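Local structure of cobalamin biosynthesis protein (cbiD) (Archaeoglobus fulgidus, 1SR8) at residues A52-E61 with F150-I158. The protein probably methylates C-1 of cobalt-precorrin-5B with S-adenosyl-L-methionine, giving cobalt-precorrin-6A on the anaerobic route to adenosylcobalamin. Sequence-based numbering, arbitrary orientation.
Sequences AVAAIASLKE and FNFSGGVRI
Ile-56 fills the hollow between Phe-150 and Phe-152, one branched side chain serving two rings, and illustrates how a helix end can be fitted into a bending chain by shape without a hydrogen bond passing between them. Its branches divide the work. CG2, anti to the backbone N, reaches the CB atoms of both phenylalanines, while CG1 lies over the Phe-152 ring and CD1 reaches past its rim beside CD2. The Ile-56 CG1 methylene makes a CH-pi contact 4.0 Å from the centroid of that ring, and Gly-154 N covers the opposite face. Leu-59 CD1 adds a second bump, 3.7 Å from Phe-152 CE1.

Both aromatics belong to the turn joining helix 133-149 to strand 155-159 of the mixed sheet, and a Schellman motif with Asn-151 as its C-prime residue ends that helix between them. Ile-56 also touches Ala-146 of helix 133-149, and Ala-55 touches Val-110 of strand 105-111, so helix 44-57 packs on both.

Phe-150 lies in the shallow notch left by Ala-57. The CA of Ala-57 stands 3.7 Å from the ring centroid and only 3° off the normal, and its small CB comes 3.4 Å from Phe-150 CZ. Around the rim, Lys-60 bends so that its CE meets Phe-150 CD1 at 3.3 Å; Glu-61 OE2, in the ring plane, closes the edge while its carboxylate stands 86° to the ring. Lys-60 NZ salt-bridges Glu-61 OE2 at 2.8 Å, donating from above the carboxylate plane. With an alanine in place of Phe-150, the notch would probably stay unfilled and Lys-60 and Glu-61 lose the ring edge they border.

Farther along, where the axes of helix 52-57 and strand 155-158 make 136°, Val-156 CG1 meets Ile-56 CG1. Val-156 CG2 lies 3.9 Å from Ala-52 CB, and Ile-158 CD1 touches the same methyl more loosely.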
ATOM      1  N   ALA A  52       2.546  16.246   5.122  1.00 17.90           N
ATOM      2  CA  ALA A  52       3.812  16.961   5.264  1.00 16.87           C
ATOM      3  C   ALA A  52       4.055  17.917   4.106  1.00 17.74           C
ATOM      4  O   ALA A  52       4.392  19.083   4.313  1.00 18.06           O
ATOM      5  CB  ALA A  52       4.957  15.970   5.360  1.00 17.48           C
ATOM      6  N   VAL A  53       3.895  17.421   2.884  1.00 18.34           N
ATOM      7  CA  VAL A  53       4.098  18.251   1.705  1.00 19.83           C
ATOM      8  C   VAL A  53       3.126  19.433   1.664  1.00 22.39           C
ATOM      9  O   VAL A  53       3.517  20.549   1.325  1.00 24.02           O
ATOM     10  CB  VAL A  53       3.946  17.417   0.423  1.00 19.74           C
ATOM     11  CG1 VAL A  53       3.994  18.312  -0.789  1.00 19.31           C
ATOM     12  CG2 VAL A  53       5.054  16.379   0.352  1.00 18.22           C
ATOM     13  N   ALA A  54       1.865  19.192   2.019  1.00 23.55           N
ATOM     14  CA  ALA A  54       0.857  20.253   2.011  1.00 23.57           C
ATOM     15  C   ALA A  54       1.140  21.325   3.068  1.00 24.28           C
ATOM     16  O   ALA A  54       0.916  22.510   2.838  1.00 25.26           O
ATOM     17  CB  ALA A  54      -0.529  19.658   2.222  1.00 23.69           C
ATOM     18  N   ALA A  55       1.627  20.914   4.229  1.00 23.47           N
ATOM     19  CA  ALA A  55       1.930  21.869   5.280  1.00 24.30           C
ATOM     20  C   ALA A  55       3.021  22.852   4.838  1.00 26.00           C
ATOM     21  O   ALA A  55       2.911  24.058   5.079  1.00 26.26           O
ATOM     22  CB  ALA A  55       2.356  21.129   6.546  1.00 24.25           C
ATOM     23  N   ILE A  56       4.070  22.338   4.192  1.00 26.18           N
ATOM     24  CA  ILE A  56       5.182  23.169   3.712  1.00 26.93           C
ATOM     25  C   ILE A  56       4.744  24.082   2.567  1.00 27.89           C
ATOM     26  O   ILE A  56       5.044  25.269   2.551  1.00 29.54           O
ATOM     27  CB  ILE A  56       6.372  22.299   3.205  1.00 26.08           C
ATOM     28  CG1 ILE A  56       7.030  21.564   4.379  1.00 25.06           C
ATOM     29  CG2 ILE A  56       7.394  23.173   2.479  1.00 25.06           C
ATOM     30  CD1 ILE A  56       8.165  20.656   3.968  1.00 22.38           C
ATOM     31  N   ALA A  57       4.042  23.508   1.604  1.00 27.67           N
ATOM     32  CA  ALA A  57       3.554  24.250   0.463  1.00 27.74           C
ATOM     33  C   ALA A  57       2.565  25.351   0.865  1.00 30.34           C
ATOM     34  O   ALA A  57       2.578  26.439   0.289  1.00 31.70           O
ATOM     35  CB  ALA A  57       2.890  23.293  -0.505  1.00 27.59           C
ATOM     36  N   SER A  58       1.718  25.071   1.853  1.00 31.29           N
ATOM     37  CA  SER A  58       0.706  26.035   2.298  1.00 32.81           C
ATOM     38  C   SER A  58       1.283  27.299   2.917  1.00 34.99           C
ATOM     39  O   SER A  58       0.570  28.280   3.126  1.00 35.53           O
ATOM     40  CB  SER A  58      -0.259  25.383   3.290  1.00 30.14           C
ATOM     41  OG  SER A  58       0.366  25.172   4.537  1.00 29.22           O
ATOM     42  N   LEU A  59       2.571  27.281   3.221  1.00 36.92           N
ATOM     43  CA  LEU A  59       3.203  28.455   3.796  1.00 39.77           C
ATOM     44  C   LEU A  59       3.257  29.589   2.785  1.00 42.49           C
ATOM     45  O   LEU A  59       3.025  30.745   3.128  1.00 43.64           O
ATOM     46  CB  LEU A  59       4.616  28.130   4.245  1.00 37.76           C
ATOM     47  CG  LEU A  59       4.715  27.363   5.548  1.00 36.58           C
ATOM     48  CD1 LEU A  59       6.178  27.179   5.905  1.00 35.36           C
ATOM     49  CD2 LEU A  59       3.982  28.132   6.629  1.00 35.95           C
ATOM     50  N   LYS A  60       3.566  29.255   1.536  1.00 45.45           N
ATOM     51  CA  LYS A  60       3.660  30.270   0.497  1.00 47.96           C
ATOM     52  C   LYS A  60       2.526  30.304  -0.529  1.00 48.82           C
ATOM     53  O   LYS A  60       2.716  30.799  -1.644  1.00 48.77           O
ATOM     54  CB  LYS A  60       5.004  30.140  -0.221  1.00 50.02           C
ATOM     55  CG  LYS A  60       5.467  28.717  -0.473  1.00 52.53           C
ATOM     56  CD  LYS A  60       6.810  28.728  -1.221  1.00 57.03           C
ATOM     57  CE  LYS A  60       6.634  28.716  -2.752  1.00 58.78           C
ATOM     58  NZ  LYS A  60       5.619  29.687  -3.255  1.00 58.59           N
ATOM     59  N   GLU A  61       1.352  29.796  -0.145  1.00 49.46           N
ATOM     60  CA  GLU A  61       0.176  29.772  -1.023  1.00 49.39           C
ATOM     61  C   GLU A  61      -0.876  28.773  -0.550  1.00 48.80           C
ATOM     62  O   GLU A  61      -0.565  27.825   0.170  1.00 48.65           O
ATOM     63  CB  GLU A  61       0.590  29.435  -2.452  1.00 50.45           C
ATOM     64  CG  GLU A  61       1.402  28.171  -2.559  1.00 53.95           C
ATOM     65  CD  GLU A  61       2.229  28.140  -3.815  1.00 55.92           C
ATOM     66  OE1 GLU A  61       1.644  28.330  -4.902  1.00 58.28           O
ATOM     67  OE2 GLU A  61       3.460  27.931  -3.716  1.00 57.75           O
ATOM     68  N   PHE A 150       9.812  24.746  -2.070  1.00 31.78           N
ATOM     69  CA  PHE A 150       9.259  25.880  -1.348  1.00 32.37           C
ATOM     70  C   PHE A 150      10.269  26.568  -0.447  1.00 33.72           C
ATOM     71  O   PHE A 150       9.903  27.277   0.486  1.00 35.33           O
ATOM     72  CB  PHE A 150       8.048  25.405  -0.551  1.00 30.50           C
ATOM     73  CG  PHE A 150       6.994  24.759  -1.410  1.00 30.59           C
ATOM     74  CD1 PHE A 150       6.116  25.539  -2.167  1.00 31.01           C
ATOM     75  CD2 PHE A 150       6.919  23.376  -1.516  1.00 29.66           C
ATOM     76  CE1 PHE A 150       5.183  24.953  -3.014  1.00 28.79           C
ATOM     77  CE2 PHE A 150       5.989  22.775  -2.364  1.00 29.06           C
ATOM     78  CZ  PHE A 150       5.120  23.566  -3.114  1.00 30.63           C
ATOM     79  N   ASN A 151      11.546  26.364  -0.752  1.00 35.02           N
ATOM     80  CA  ASN A 151      12.642  26.955   0.002  1.00 36.01           C
ATOM     81  C   ASN A 151      12.355  26.970   1.501  1.00 34.37           C
ATOM     82  O   ASN A 151      12.451  27.999   2.167  1.00 33.28           O
ATOM     83  CB  ASN A 151      12.908  28.367  -0.512  1.00 41.68           C
ATOM     84  CG  ASN A 151      14.373  28.735  -0.454  1.00 47.78           C
ATOM     85  OD1 ASN A 151      14.910  29.054   0.614  1.00 49.52           O
ATOM     86  ND2 ASN A 151      15.042  28.675  -1.609  1.00 51.50           N
ATOM     87  N   PHE A 152      12.009  25.796   2.010  1.00 32.77           N
ATOM     88  CA  PHE A 152      11.686  25.588   3.414  1.00 31.56           C
ATOM     89  C   PHE A 152      12.921  25.055   4.141  1.00 31.19           C
ATOM     90  O   PHE A 152      13.672  24.248   3.589  1.00 31.85           O
ATOM     91  CB  PHE A 152      10.539  24.576   3.502  1.00 30.30           C
ATOM     92  CG  PHE A 152      10.085  24.281   4.894  1.00 29.03           C
ATOM     93  CD1 PHE A 152       9.411  25.245   5.640  1.00 30.05           C
ATOM     94  CD2 PHE A 152      10.304  23.027   5.454  1.00 28.80           C
ATOM     95  CE1 PHE A 152       8.956  24.961   6.930  1.00 30.17           C
ATOM     96  CE2 PHE A 152       9.854  22.728   6.743  1.00 28.63           C
ATOM     97  CZ  PHE A 152       9.180  23.696   7.481  1.00 30.38           C
ATOM     98  N   SER A 153      13.142  25.506   5.373  1.00 30.91           N
ATOM     99  CA  SER A 153      14.296  25.047   6.143  1.00 30.42           C
ATOM    100  C   SER A 153      13.918  24.485   7.509  1.00 28.91           C
ATOM    101  O   SER A 153      14.774  23.982   8.228  1.00 31.01           O
ATOM    102  CB  SER A 153      15.316  26.179   6.310  1.00 30.52           C
ATOM    103  OG  SER A 153      14.728  27.305   6.934  1.00 35.10           O
ATOM    104  N   GLY A 154      12.638  24.564   7.862  1.00 26.73           N
ATOM    105  CA  GLY A 154      12.194  24.037   9.138  1.00 24.96           C
ATOM    106  C   GLY A 154      11.910  22.547   9.071  1.00 23.63           C
ATOM    107  O   GLY A 154      12.569  21.817   8.330  1.00 23.45           O
ATOM    108  N   GLY A 155      10.932  22.095   9.848  1.00 22.36           N
ATOM    109  CA  GLY A 155      10.569  20.687   9.853  1.00 22.98           C
ATOM    110  C   GLY A 155       9.066  20.524   9.965  1.00 22.62           C
ATOM    111  O   GLY A 155       8.332  21.509   9.927  1.00 22.04           O
ATOM    112  N   VAL A 156       8.591  19.289  10.081  1.00 23.21           N
ATOM    113  CA  VAL A 156       7.155  19.064  10.229  1.00 23.67           C
ATOM    114  C   VAL A 156       6.900  17.933  11.213  1.00 24.00           C
ATOM    115  O   VAL A 156       7.678  16.980  11.302  1.00 23.37           O
ATOM    116  CB  VAL A 156       6.446  18.698   8.887  1.00 24.26           C
ATOM    117  CG1 VAL A 156       6.840  19.668   7.782  1.00 23.30           C
ATOM    118  CG2 VAL A 156       6.775  17.287   8.499  1.00 28.15           C
ATOM    119  N   ARG A 157       5.828  18.061  11.987  1.00 24.57           N
ATOM    120  CA  ARG A 157       5.461  17.007  12.920  1.00 25.11           C
ATOM    121  C   ARG A 157       4.170  16.432  12.353  1.00 24.54           C
ATOM    122  O   ARG A 157       3.223  17.169  12.062  1.00 23.99           O
ATOM    123  CB  ARG A 157       5.243  17.557  14.336  1.00 26.33           C
ATOM    124  CG  ARG A 157       4.690  16.528  15.335  1.00 30.62           C
ATOM    125  CD  ARG A 157       5.092  16.860  16.782  1.00 35.90           C
ATOM    126  NE  ARG A 157       5.059  18.300  17.030  1.00 41.17           N
ATOM    127  CZ  ARG A 157       3.972  19.055  16.880  1.00 42.70           C
ATOM    128  NH1 ARG A 157       2.821  18.505  16.496  1.00 42.77           N
ATOM    129  NH2 ARG A 157       4.050  20.368  17.065  1.00 41.27           N
ATOM    130  N   ILE A 158       4.162  15.118  12.160  1.00 23.17           N
ATOM    131  CA  ILE A 158       3.004  14.419  11.617  1.00 22.62           C
ATOM    132  C   ILE A 158       2.264  13.732  12.765  1.00 23.29           C
ATOM    133  O   ILE A 158       2.872  13.007  13.554  1.00 23.03           O
ATOM    134  CB  ILE A 158       3.453  13.367  10.573  1.00 21.67           C
ATOM    135  CG1 ILE A 158       4.215  14.064   9.435  1.00 20.02           C
ATOM    136  CG2 ILE A 158       2.242  12.583  10.071  1.00 19.55           C
ATOM    137  CD1 ILE A 158       4.873  13.121   8.452  1.00 21.85           C
TER